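Local coordinates for protein alanine racemase 1 (Caldanaerobacter subterraneus subsp. tengcongensis MB4, PDB 4Y2W) that belongs to the alanine racemase family, pairing an N-terminal TIM-barrel domain with a mostly beta C-terminal domain, at residues 18-29 with 219-230. The protein carries 1 engineered substitution. Sequence-based numbering, arbitrary orientation.
Sequences ITHNFREIKKIV and HLDMVRPGIILF. With PO4 (phosphate ion), chain C.
L229 and I25 are central to the apolar contact. L229 CD2 lies against the helix backbone at F22, 3.7 Å from F22 CA, and comes to the edge of the F22 ring, near its plane. I25 CD1 meets I228 CG2 tip to tip at 3.9 Å. I25 CG2, anti to the backbone N, lies 4.3 Å from V223 CG1 and equally far from P225 CG. I25 CG1, beside that N (chi1 -58°), is the branch near L229 CD2. At the start of 18-29, I18 CD1 approaches the F230 ring obliquely, 4.1 Å from CE1. At its end, V29 CG1 packs obliquely on the H219 ring, and I28 O lies at that ring's edge, in its plane. H219 NE2 is bonded to I212 O, which helps fix the imidazole.

One polar link crosses. N21 ND2 gives L229 O a weak but fairly straight hydrogen bond (3.3 Å, 163°). Its OD1 accepts from R245 N, so the N21 amide is held at both ends.

A phosphate, probably from the crystallisation liquor, accepts weak hydrogen bonds from the backbone N-H groups of G226 (to O1) and I227 (to O4). The loop and 3-10 turn after the last barrel strand offer such N-H groups to phosphate groups in many TIM barrels.

Helix 15-28 packs outside the parallel barrel, over the closing strand 222-224 and the turn that follows it. Strand 34-38 pairs with 222-224 and supplies I35 to F22 and P225, while helix 48-58 flanks I18 through V51 and L55.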
# COMPACT_ATOMS: atom_id res chain seq x y z
N ILE A 18 3.99 -19.03 11.15
CA ILE A 18 4.29 -17.89 12.01
C ILE A 18 4.47 -18.36 13.46
O ILE A 18 5.40 -17.94 14.15
CB ILE A 18 3.19 -16.81 11.94
CG1 ILE A 18 3.11 -16.23 10.53
CG2 ILE A 18 3.44 -15.70 12.95
CD1 ILE A 18 1.82 -15.49 10.24
N THR A 19 3.58 -19.23 13.92
CA THR A 19 3.68 -19.81 15.26
C THR A 19 4.96 -20.64 15.40
O THR A 19 5.59 -20.64 16.45
CB THR A 19 2.46 -20.69 15.63
OG1 THR A 19 2.29 -21.72 14.65
CG2 THR A 19 1.19 -19.85 15.71
N HIS A 20 5.33 -21.34 14.33
CA HIS A 20 6.58 -22.09 14.30
C HIS A 20 7.79 -21.18 14.45
O HIS A 20 8.66 -21.44 15.28
CB HIS A 20 6.72 -22.89 13.01
CG HIS A 20 8.07 -23.49 12.82
ND1 HIS A 20 8.37 -24.79 13.14
CD2 HIS A 20 9.23 -22.95 12.35
CE1 HIS A 20 9.64 -25.03 12.88
NE2 HIS A 20 10.18 -23.93 12.39
N ASN A 21 7.85 -20.13 13.64
CA ASN A 21 8.94 -19.15 13.71
C ASN A 21 9.01 -18.48 15.08
O ASN A 21 10.09 -18.15 15.57
CB ASN A 21 8.80 -18.08 12.63
CG ASN A 21 8.98 -18.63 11.22
OD1 ASN A 21 9.48 -19.74 11.04
ND2 ASN A 21 8.58 -17.85 10.23
N PHE A 22 7.84 -18.26 15.68
CA PHE A 22 7.75 -17.77 17.05
C PHE A 22 8.41 -18.75 18.02
O PHE A 22 9.21 -18.34 18.86
CB PHE A 22 6.28 -17.52 17.43
CG PHE A 22 6.04 -17.30 18.89
CD1 PHE A 22 6.36 -16.09 19.49
CD2 PHE A 22 5.49 -18.31 19.68
CE1 PHE A 22 6.14 -15.88 20.84
CE2 PHE A 22 5.27 -18.11 21.03
CZ PHE A 22 5.59 -16.89 21.61
N ARG A 23 8.08 -20.03 17.89
CA ARG A 23 8.69 -21.08 18.73
C ARG A 23 10.21 -21.21 18.53
O ARG A 23 10.91 -21.63 19.44
CB ARG A 23 8.00 -22.43 18.50
CG ARG A 23 6.61 -22.51 19.13
CD ARG A 23 6.10 -23.95 19.21
NE ARG A 23 6.01 -24.59 17.89
CZ ARG A 23 5.05 -24.38 17.00
NH1 ARG A 23 4.06 -23.53 17.24
NH2 ARG A 23 5.08 -25.03 15.84
N GLU A 24 10.70 -20.86 17.34
CA GLU A 24 12.15 -20.83 17.08
C GLU A 24 12.85 -19.75 17.91
O GLU A 24 13.97 -19.96 18.37
CB GLU A 24 12.43 -20.60 15.59
CG GLU A 24 12.03 -21.76 14.69
CD GLU A 24 12.91 -22.98 14.87
OE1 GLU A 24 14.15 -22.83 14.83
OE2 GLU A 24 12.37 -24.09 15.06
N ILE A 25 12.19 -18.61 18.10
CA ILE A 25 12.76 -17.52 18.88
C ILE A 25 12.89 -17.91 20.36
O ILE A 25 13.86 -17.53 21.01
CB ILE A 25 11.93 -16.22 18.76
CG1 ILE A 25 11.81 -15.78 17.29
CG2 ILE A 25 12.54 -15.10 19.59
CD1 ILE A 25 13.14 -15.62 16.58
N LYS A 26 11.93 -18.66 20.87
CA LYS A 26 11.97 -19.15 22.26
C LYS A 26 13.17 -20.07 22.53
O LYS A 26 13.71 -20.08 23.63
CB LYS A 26 10.67 -19.87 22.63
CG LYS A 26 9.49 -18.92 22.80
CD LYS A 26 8.25 -19.63 23.34
CE LYS A 26 8.31 -19.82 24.85
NZ LYS A 26 8.32 -18.53 25.60
N LYS A 27 13.59 -20.83 21.52
CA LYS A 27 14.76 -21.70 21.64
C LYS A 27 16.05 -20.90 21.80
O LYS A 27 16.94 -21.32 22.54
CB LYS A 27 14.87 -22.62 20.42
CG LYS A 27 13.74 -23.62 20.28
CD LYS A 27 13.81 -24.37 18.95
CE LYS A 27 12.74 -25.44 18.86
NZ LYS A 27 12.81 -26.20 17.58
N ILE A 28 16.14 -19.76 21.12
CA ILE A 28 17.34 -18.91 21.15
C ILE A 28 17.49 -18.18 22.49
O ILE A 28 18.60 -18.09 23.03
CB ILE A 28 17.32 -17.85 20.02
CG1 ILE A 28 17.23 -18.53 18.64
CG2 ILE A 28 18.55 -16.95 20.09
CD1 ILE A 28 18.28 -19.60 18.39
N VAL A 29 16.38 -17.66 23.02
CA VAL A 29 16.40 -16.92 24.29
C VAL A 29 16.19 -17.86 25.47
O VAL A 29 15.82 -19.02 25.30
CB VAL A 29 15.32 -15.81 24.33
CG1 VAL A 29 15.42 -14.91 23.10
CG2 VAL A 29 13.91 -16.39 24.46
N HIS A 219 19.56 -9.66 25.12
CA HIS A 219 18.27 -10.28 25.42
C HIS A 219 17.51 -9.61 26.57
O HIS A 219 16.31 -9.35 26.45
CB HIS A 219 18.46 -11.77 25.74
CG HIS A 219 18.83 -12.60 24.55
ND1 HIS A 219 18.69 -13.98 24.53
CD2 HIS A 219 19.32 -12.26 23.33
CE1 HIS A 219 19.08 -14.44 23.36
NE2 HIS A 219 19.47 -13.42 22.61
N LEU A 220 18.21 -9.34 27.67
CA LEU A 220 17.64 -8.67 28.85
C LEU A 220 16.35 -9.35 29.33
O LEU A 220 16.26 -10.58 29.32
CB LEU A 220 17.43 -7.17 28.56
CG LEU A 220 18.67 -6.35 28.21
CD1 LEU A 220 18.27 -4.95 27.75
CD2 LEU A 220 19.63 -6.26 29.39
N ASP A 221 15.35 -8.57 29.75
CA ASP A 221 14.10 -9.12 30.29
C ASP A 221 13.09 -9.45 29.19
O ASP A 221 12.24 -10.33 29.38
CB ASP A 221 13.47 -8.14 31.28
CG ASP A 221 14.42 -7.73 32.39
OD1 ASP A 221 14.99 -8.62 33.05
OD2 ASP A 221 14.59 -6.51 32.59
N MET A 222 13.16 -8.74 28.07
CA MET A 222 12.25 -8.96 26.96
C MET A 222 12.94 -8.73 25.61
O MET A 222 13.92 -8.00 25.52
CB MET A 222 11.02 -8.05 27.09
CG MET A 222 9.86 -8.42 26.17
SD MET A 222 8.31 -7.63 26.65
CE MET A 222 8.75 -5.90 26.56
N VAL A 223 12.40 -9.37 24.58
CA VAL A 223 12.98 -9.36 23.24
C VAL A 223 11.89 -9.02 22.21
O VAL A 223 10.72 -9.34 22.41
CB VAL A 223 13.69 -10.72 23.01
CG1 VAL A 223 13.29 -11.38 21.70
CG2 VAL A 223 15.20 -10.55 23.11
N ARG A 224 12.28 -8.34 21.12
CA ARG A 224 11.31 -7.76 20.16
C ARG A 224 11.44 -8.29 18.72
O ARG A 224 11.86 -7.56 17.81
CB ARG A 224 11.47 -6.23 20.14
CG ARG A 224 11.19 -5.53 21.47
CD ARG A 224 11.06 -4.02 21.26
NE ARG A 224 12.20 -3.46 20.54
CZ ARG A 224 13.20 -2.75 21.07
NH1 ARG A 224 13.24 -2.45 22.36
NH2 ARG A 224 14.18 -2.32 20.28
N PRO A 225 11.05 -9.56 18.49
CA PRO A 225 11.08 -10.08 17.12
C PRO A 225 9.95 -9.53 16.27
O PRO A 225 8.80 -9.47 16.73
CB PRO A 225 10.91 -11.59 17.33
CG PRO A 225 10.14 -11.71 18.59
CD PRO A 225 10.62 -10.58 19.46
N GLY A 226 10.26 -9.14 15.04
CA GLY A 226 9.27 -8.63 14.10
C GLY A 226 9.32 -9.39 12.79
O GLY A 226 8.71 -10.45 12.67
N ILE A 227 10.04 -8.84 11.81
CA ILE A 227 10.15 -9.45 10.49
C ILE A 227 10.53 -10.93 10.55
O ILE A 227 10.04 -11.74 9.76
CB ILE A 227 11.16 -8.70 9.59
CG1 ILE A 227 11.12 -9.23 8.15
CG2 ILE A 227 12.57 -8.81 10.14
CD1 ILE A 227 9.75 -9.21 7.51
N ILE A 228 11.38 -11.29 11.50
CA ILE A 228 11.86 -12.66 11.64
C ILE A 228 10.72 -13.66 11.90
O ILE A 228 10.81 -14.82 11.50
CB ILE A 228 12.94 -12.75 12.74
CG1 ILE A 228 13.79 -14.01 12.55
CG2 ILE A 228 12.32 -12.69 14.13
CD1 ILE A 228 15.14 -13.92 13.25
N LEU A 229 9.65 -13.20 12.53
CA LEU A 229 8.46 -14.02 12.73
C LEU A 229 7.75 -14.35 11.40
O LEU A 229 6.92 -15.26 11.36
CB LEU A 229 7.46 -13.31 13.65
CG LEU A 229 7.90 -13.01 15.09
CD1 LEU A 229 6.93 -12.03 15.74
CD2 LEU A 229 8.02 -14.29 15.91
N PHE A 230 8.08 -13.62 10.34
CA PHE A 230 7.42 -13.77 9.04
C PHE A 230 8.33 -14.34 7.95
O PHE A 230 8.18 -14.04 6.76
CB PHE A 230 6.79 -12.42 8.65
CG PHE A 230 5.87 -11.87 9.71
CD1 PHE A 230 4.58 -12.38 9.86
CD2 PHE A 230 6.31 -10.89 10.59
CE1 PHE A 230 3.74 -11.90 10.85
CE2 PHE A 230 5.47 -10.41 11.58
CZ PHE A 230 4.18 -10.91 11.71
P PO4 C . 12.60 -6.14 13.57
O1 PO4 C . 12.86 -7.62 13.64
O2 PO4 C . 13.90 -5.39 13.34
O3 PO4 C . 11.98 -5.67 14.87
O4 PO4 C . 11.66 -5.85 12.42